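Long-range contacts in mutT/nudix family protein (Listeria innocua, PDB 3I9X), which is probably a hydrolase of the Nudix family, although its natural substrate is not established: residues A[28-34]-A[71-76]; A[101-107]-A[119-125]. All coordinates share one frame; numbering follows the deposited sequence.

Contact 1 of 2, residues A[28-34]-A[71-76]; sequences YTSDMIL and VPGGFV
Val71 packs against the strand 28-34 through all three of its side-chain carbons. Its CB sits 3.3 Å from Met32 O, CG1 runs on to Ile33 CD1 at 3.5 Å, and CG2, lodged between the backbone N and the carbonyl carbon, turns back onto the CB of Asp31. A branched, apolar residue suits this spot, because helix 161-177 closes over Val71 and Ile33 from the same face of the sheet. Beyond it the chains pair as antiparallel strands: Met32 N donates to Pro72 O, Ser30 and Gly74 bond reciprocally, and Val76 N reaches Tyr28 O at 2.9 Å. Gly73 and Gly74 run almost fully extended, and Gly73 passes beside Asp31 and Ser30, where a beta carbon would collide with Asp31 OD1 and Ser30 O. Farther along, the methyl CG2 of Thr29 lies over one face of the Phe75 ring, a CH-pi contact 3.9 Å from the centroid. Asp31 is gripped at both oxygens: OD1 accepts a hydrogen bond from a water that also donates to Val71 O, while OD2 accepts from Thr29 OG1 (3.0 Å), from above the carboxylate plane, and from Ser120. Gly74 matches the glycine with which the Nudix box, the family's signature motif, begins. With several donors around its carboxylate, Asp31 is a buried acid that would probably be stabilised as the anion.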
loop_
_atom_site.group_PDB
_atom_site.type_symbol
_atom_site.label_atom_id
_atom_site.label_comp_id
_atom_site.label_asym_id
_atom_site.label_seq_id
_atom_site.Cartn_x
_atom_site.Cartn_y
_atom_site.Cartn_z
ATOM N N TYR A 28 9.332 7.239 -2.401
ATOM C CA TYR A 28 8.600 6.177 -1.782
ATOM C C TYR A 28 9.251 5.949 -0.449
ATOM O O TYR A 28 10.453 5.689 -0.407
ATOM C CB TYR A 28 8.765 4.922 -2.655
ATOM C CG TYR A 28 7.970 3.716 -2.261
ATOM C CD1 TYR A 28 6.648 3.825 -1.789
ATOM C CD2 TYR A 28 8.488 2.435 -2.460
ATOM C CE1 TYR A 28 5.916 2.701 -1.485
ATOM C CE2 TYR A 28 7.756 1.311 -2.157
ATOM C CZ TYR A 28 6.464 1.430 -1.677
ATOM O OH TYR A 28 5.735 0.272 -1.376
ATOM N N THR A 29 8.456 5.979 0.625
ATOM C CA THR A 29 8.956 5.702 1.968
ATOM C C THR A 29 8.273 4.510 2.656
ATOM O O THR A 29 7.170 4.106 2.301
ATOM C CB THR A 29 8.846 6.927 2.892
ATOM O OG1 THR A 29 7.475 7.240 3.074
ATOM C CG2 THR A 29 9.522 8.145 2.278
ATOM N N SER A 30 9.010 3.928 3.593
ATOM C CA SER A 30 8.566 2.864 4.464
ATOM C C SER A 30 8.536 3.442 5.874
ATOM O O SER A 30 9.588 3.766 6.423
ATOM C CB SER A 30 9.581 1.744 4.403
ATOM O OG SER A 30 9.022 0.537 4.845
ATOM N N ASP A 31 7.345 3.672 6.412
ATOM C CA ASP A 31 7.181 4.274 7.753
ATOM C C ASP A 31 6.602 3.269 8.744
ATOM O O ASP A 31 5.693 2.499 8.408
ATOM C CB ASP A 31 6.301 5.523 7.633
ATOM C CG ASP A 31 6.989 6.628 6.843
ATOM O OD1 ASP A 31 8.144 6.951 7.216
ATOM O OD2 ASP A 31 6.417 7.133 5.840
ATOM N N MET A 32 7.130 3.311 9.968
ATOM C CA MET A 32 6.909 2.286 10.981
ATOM C C MET A 32 6.268 2.817 12.259
ATOM O O MET A 32 6.853 3.632 12.972
ATOM C CB MET A 32 8.237 1.652 11.372
ATOM C CG MET A 32 9.105 1.181 10.137
ATOM S SD MET A 32 10.521 0.089 10.608
ATOM C CE MET A 32 9.695 -0.494 12.152
ATOM N N ILE A 33 5.073 2.345 12.552
ATOM C CA ILE A 33 4.465 2.539 13.862
ATOM C C ILE A 33 5.046 1.453 14.765
ATOM O O ILE A 33 4.689 0.266 14.666
ATOM C CB ILE A 33 2.987 2.441 13.765
ATOM C CG1 ILE A 33 2.469 3.588 12.900
ATOM C CG2 ILE A 33 2.321 2.479 15.093
ATOM C CD1 ILE A 33 2.520 4.844 13.601
ATOM N N LEU A 34 5.940 1.872 15.642
ATOM C CA LEU A 34 6.680 0.965 16.503
ATOM C C LEU A 34 6.160 0.987 17.917
ATOM O O LEU A 34 6.430 1.941 18.666
ATOM C CB LEU A 34 8.143 1.389 16.512
ATOM C CG LEU A 34 9.242 0.392 16.750
ATOM C CD1 LEU A 34 8.832 -0.913 16.086
ATOM C CD2 LEU A 34 10.583 0.927 16.143
ATOM N N VAL A 71 7.231 9.239 13.138
ATOM C CA VAL A 71 7.525 7.817 13.292
ATOM C C VAL A 71 8.876 7.523 12.677
ATOM O O VAL A 71 9.294 8.186 11.750
ATOM C CB VAL A 71 6.420 6.900 12.708
ATOM C CG1 VAL A 71 5.133 7.223 13.401
ATOM C CG2 VAL A 71 6.308 7.010 11.147
ATOM N N PRO A 72 9.564 6.526 13.187
ATOM C CA PRO A 72 10.714 6.032 12.441
ATOM C C PRO A 72 10.361 5.581 11.013
ATOM O O PRO A 72 9.238 5.118 10.753
ATOM C CB PRO A 72 11.136 4.818 13.241
ATOM C CG PRO A 72 10.468 5.035 14.626
ATOM C CD PRO A 72 9.238 5.693 14.336
ATOM N N GLY A 73 11.330 5.743 10.110
ATOM C CA GLY A 73 11.204 5.269 8.738
ATOM C C GLY A 73 12.289 5.837 7.858
ATOM O O GLY A 73 13.213 6.489 8.336
ATOM N N GLY A 74 12.175 5.602 6.560
ATOM C CA GLY A 74 13.158 6.108 5.600
ATOM C C GLY A 74 12.702 5.878 4.178
ATOM O O GLY A 74 11.652 5.227 3.938
ATOM N N PHE A 75 13.492 6.408 3.228
ATOM C CA PHE A 75 13.260 6.180 1.791
ATOM C C PHE A 75 13.562 4.752 1.371
ATOM O O PHE A 75 14.502 4.171 1.875
ATOM C CB PHE A 75 14.040 7.212 0.968
ATOM C CG PHE A 75 13.481 8.591 1.117
ATOM C CD1 PHE A 75 12.383 8.981 0.375
ATOM C CD2 PHE A 75 13.992 9.463 2.061
ATOM C CE1 PHE A 75 11.826 10.246 0.524
ATOM C CE2 PHE A 75 13.433 10.731 2.225
ATOM C CZ PHE A 75 12.367 11.123 1.444
ATOM N N VAL A 76 12.694 4.166 0.528
ATOM C CA VAL A 76 12.908 2.867 -0.059
ATOM C C VAL A 76 13.848 3.057 -1.274
ATOM O O VAL A 76 13.741 4.031 -2.004
ATOM C CB VAL A 76 11.577 2.178 -0.529
ATOM C CG1 VAL A 76 11.861 0.817 -1.247
ATOM C CG2 VAL A 76 10.579 1.964 0.659
HETATM O O HOH W 1 12.057 6.705 -2.695
HETATM O O HOH W 2 9.310 8.478 8.951
#

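Contact 2 of 2, residues A[101-107]-A[119-125]; sequences LIPFGVF and ISRAFYA
A classic beta bulge interrupts the antiparallel hairpin of strands 102-107 and 118-126: Phe104 and Gly105 both face Ala122. Ala122 O takes a strong bond from Phe104 N at 2.9 Å and a weak one from Gly105 N at 3.5 Å, and past the bulge the pairing has moved by one residue. Gly105 O is held by two donors, Ala122 N and Arg121 NH1, each about 3.0 Å away and approaching from opposite faces of the carbonyl plane. The arginine reaches back because a turn about CB-CG (chi2 38°) folds its chain, and Gly105 O lies in the guanidinium plane, while Pro103 CB covers one guanidinium face, 3.3 Å from NH2. A proline, with its puckered ring and no N-H, suits position 103, which sits in a non-hydrogen-bonded pair with Phe123; Ile102 and Phe104 supply the backbone bonds on either side of it.

The other face of the hairpin is aromatic. Ile102 CB stands above the centre of the Tyr124 ring, 3.7 Å from its centroid, with the beta-branch CG2 pressed on CE2 at 3.5 Å. Phe104 is turned so that CG lies between its backbone N and carbonyl carbon (chi1 71°); its ring then meets the methyl of Ala122 over one face and turns its edge to Phe123 O. The small alanine leaves room for this ring and for Phe107, whose CE2 touches the same methyl. Phe104, Phe107 and Tyr124 lie against helix 161-177, whereas Arg121 and Phe123 face helix 82-94. Strand 118-126 has strand 27-40 along its other edge, and Val106 packs against its counterpart in the second subunit.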
loop_
_atom_site.group_PDB
_atom_site.type_symbol
_atom_site.label_atom_id
_atom_site.label_comp_id
_atom_site.label_asym_id
_atom_site.label_seq_id
_atom_site.Cartn_x
_atom_site.Cartn_y
_atom_site.Cartn_z
ATOM N N LEU A 101 6.509 -7.305 10.554
ATOM C CA LEU A 101 5.982 -5.985 10.337
ATOM C C LEU A 101 4.650 -6.164 9.638
ATOM O O LEU A 101 4.590 -6.867 8.612
ATOM C CB LEU A 101 6.942 -5.235 9.427
ATOM C CG LEU A 101 8.317 -4.877 10.031
ATOM C CD1 LEU A 101 9.158 -4.263 8.960
ATOM C CD2 LEU A 101 8.173 -3.895 11.187
ATOM N N ILE A 102 3.586 -5.607 10.227
ATOM C CA ILE A 102 2.244 -5.730 9.700
ATOM C C ILE A 102 1.905 -4.484 8.823
ATOM O O ILE A 102 1.952 -3.358 9.286
ATOM C CB ILE A 102 1.232 -5.852 10.847
ATOM C CG1 ILE A 102 1.661 -6.977 11.822
ATOM C CG2 ILE A 102 -0.257 -5.992 10.302
ATOM C CD1 ILE A 102 1.931 -8.351 11.135
ATOM N N PRO A 103 1.597 -4.693 7.538
ATOM C CA PRO A 103 1.261 -3.517 6.701
ATOM C C PRO A 103 -0.082 -2.990 7.116
ATOM O O PRO A 103 -0.972 -3.793 7.420
ATOM C CB PRO A 103 1.192 -4.070 5.282
ATOM C CG PRO A 103 1.379 -5.590 5.369
ATOM C CD PRO A 103 1.727 -5.956 6.784
ATOM N N PHE A 104 -0.252 -1.681 7.216
ATOM C CA PHE A 104 -1.605 -1.225 7.520
ATOM C C PHE A 104 -2.126 -0.157 6.626
ATOM O O PHE A 104 -3.323 0.144 6.683
ATOM C CB PHE A 104 -1.807 -0.831 8.999
ATOM C CG PHE A 104 -1.120 0.430 9.383
ATOM C CD1 PHE A 104 -1.791 1.619 9.361
ATOM C CD2 PHE A 104 0.188 0.427 9.748
ATOM C CE1 PHE A 104 -1.162 2.771 9.682
ATOM C CE2 PHE A 104 0.838 1.635 10.115
ATOM C CZ PHE A 104 0.161 2.777 10.080
ATOM N N GLY A 105 -1.263 0.463 5.848
ATOM C CA GLY A 105 -1.784 1.221 4.707
ATOM C C GLY A 105 -0.768 1.810 3.760
ATOM O O GLY A 105 0.434 1.478 3.783
ATOM N N VAL A 106 -1.302 2.637 2.881
ATOM C CA VAL A 106 -0.522 3.506 2.019
ATOM C C VAL A 106 -1.018 4.925 2.344
ATOM O O VAL A 106 -2.196 5.133 2.549
ATOM C CB VAL A 106 -0.702 3.104 0.552
ATOM C CG1 VAL A 106 0.115 3.940 -0.322
ATOM C CG2 VAL A 106 -0.263 1.634 0.377
ATOM N N PHE A 107 -0.103 5.861 2.469
ATOM C CA PHE A 107 -0.437 7.247 2.697
ATOM C C PHE A 107 0.088 7.957 1.489
ATOM O O PHE A 107 1.277 8.001 1.283
ATOM C CB PHE A 107 0.147 7.726 4.021
ATOM C CG PHE A 107 -0.538 7.110 5.165
ATOM C CD1 PHE A 107 -1.615 7.752 5.768
ATOM C CD2 PHE A 107 -0.227 5.824 5.525
ATOM C CE1 PHE A 107 -2.315 7.113 6.795
ATOM C CE2 PHE A 107 -0.915 5.176 6.536
ATOM C CZ PHE A 107 -1.947 5.826 7.175
ATOM N N ILE A 119 5.044 8.882 -1.518
ATOM C CA ILE A 119 4.086 7.843 -1.199
ATOM C C ILE A 119 4.696 7.029 -0.071
ATOM O O ILE A 119 5.869 6.588 -0.172
ATOM C CB ILE A 119 3.850 6.956 -2.417
ATOM C CG1 ILE A 119 3.200 7.783 -3.549
ATOM C CG2 ILE A 119 2.988 5.749 -2.071
ATOM C CD1 ILE A 119 3.749 7.391 -4.939
ATOM N N SER A 120 3.941 6.916 1.025
ATOM C CA SER A 120 4.370 6.151 2.184
ATOM C C SER A 120 3.659 4.813 2.318
ATOM O O SER A 120 2.456 4.770 2.365
ATOM C CB SER A 120 4.118 6.942 3.465
ATOM O OG SER A 120 4.111 6.056 4.562
ATOM N N ARG A 121 4.430 3.745 2.448
ATOM C CA ARG A 121 3.950 2.437 2.813
ATOM C C ARG A 121 4.131 2.269 4.331
ATOM O O ARG A 121 5.237 2.315 4.873
ATOM C CB ARG A 121 4.721 1.388 2.001
ATOM C CG ARG A 121 4.362 -0.122 2.204
ATOM C CD ARG A 121 2.968 -0.348 2.385
ATOM N NE ARG A 121 2.565 -1.719 2.126
ATOM C CZ ARG A 121 1.324 -2.174 2.311
ATOM N NH1 ARG A 121 0.371 -1.376 2.774
ATOM N NH2 ARG A 121 1.028 -3.442 2.008
ATOM N N ALA A 122 3.031 2.114 5.039
ATOM C CA ALA A 122 3.086 2.129 6.486
ATOM C C ALA A 122 2.910 0.737 7.099
ATOM O O ALA A 122 2.094 -0.067 6.634
ATOM C CB ALA A 122 2.082 3.074 6.997
ATOM N N PHE A 123 3.714 0.447 8.097
ATOM C CA PHE A 123 3.691 -0.823 8.782
ATOM C C PHE A 123 3.569 -0.549 10.277
ATOM O O PHE A 123 4.035 0.517 10.743
ATOM C CB PHE A 123 5.013 -1.563 8.574
ATOM C CG PHE A 123 5.329 -1.929 7.123
ATOM C CD1 PHE A 123 5.035 -3.211 6.620
ATOM C CD2 PHE A 123 6.020 -1.044 6.309
ATOM C CE1 PHE A 123 5.346 -3.573 5.313
ATOM C CE2 PHE A 123 6.353 -1.390 4.991
ATOM C CZ PHE A 123 6.003 -2.653 4.487
ATOM N N TYR A 124 2.996 -1.485 11.034
ATOM C CA TYR A 124 3.222 -1.494 12.483
ATOM C C TYR A 124 3.933 -2.734 12.985
ATOM O O TYR A 124 3.924 -3.759 12.343
ATOM C CB TYR A 124 1.934 -1.329 13.257
ATOM C CG TYR A 124 0.939 -2.489 13.300
ATOM C CD1 TYR A 124 1.077 -3.530 14.200
ATOM C CD2 TYR A 124 -0.196 -2.456 12.517
ATOM C CE1 TYR A 124 0.105 -4.536 14.289
ATOM C CE2 TYR A 124 -1.162 -3.456 12.578
ATOM C CZ TYR A 124 -1.012 -4.490 13.467
ATOM O OH TYR A 124 -1.986 -5.473 13.498
ATOM N N ALA A 125 4.531 -2.619 14.153
ATOM C CA ALA A 125 5.128 -3.751 14.847
ATOM C C ALA A 125 4.855 -3.601 16.340
ATOM O O ALA A 125 4.764 -2.470 16.859
ATOM C CB ALA A 125 6.627 -3.799 14.593
#

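How the contacts relate
Contacts 1 and 2 lie in one mixed sheet, their centres about 8 Å apart, and follow each other along the chain, the first closing before the second opens. Strands 27-40 and 118-126 run side by side and parallel, so the four segments form a continuous run in the order 71-76, 28-34, 119-125, 101-107. Probable hydrogen bonds such as Thr29 O to Arg121 N (2.8 Å) join the middle pair. Helix 82-94 covers one face and helix 161-177 the other, the alpha-beta-alpha sandwich of the Nudix fold. Both contacts also touch the second subunit, which places this part of the sheet at the dimer interface.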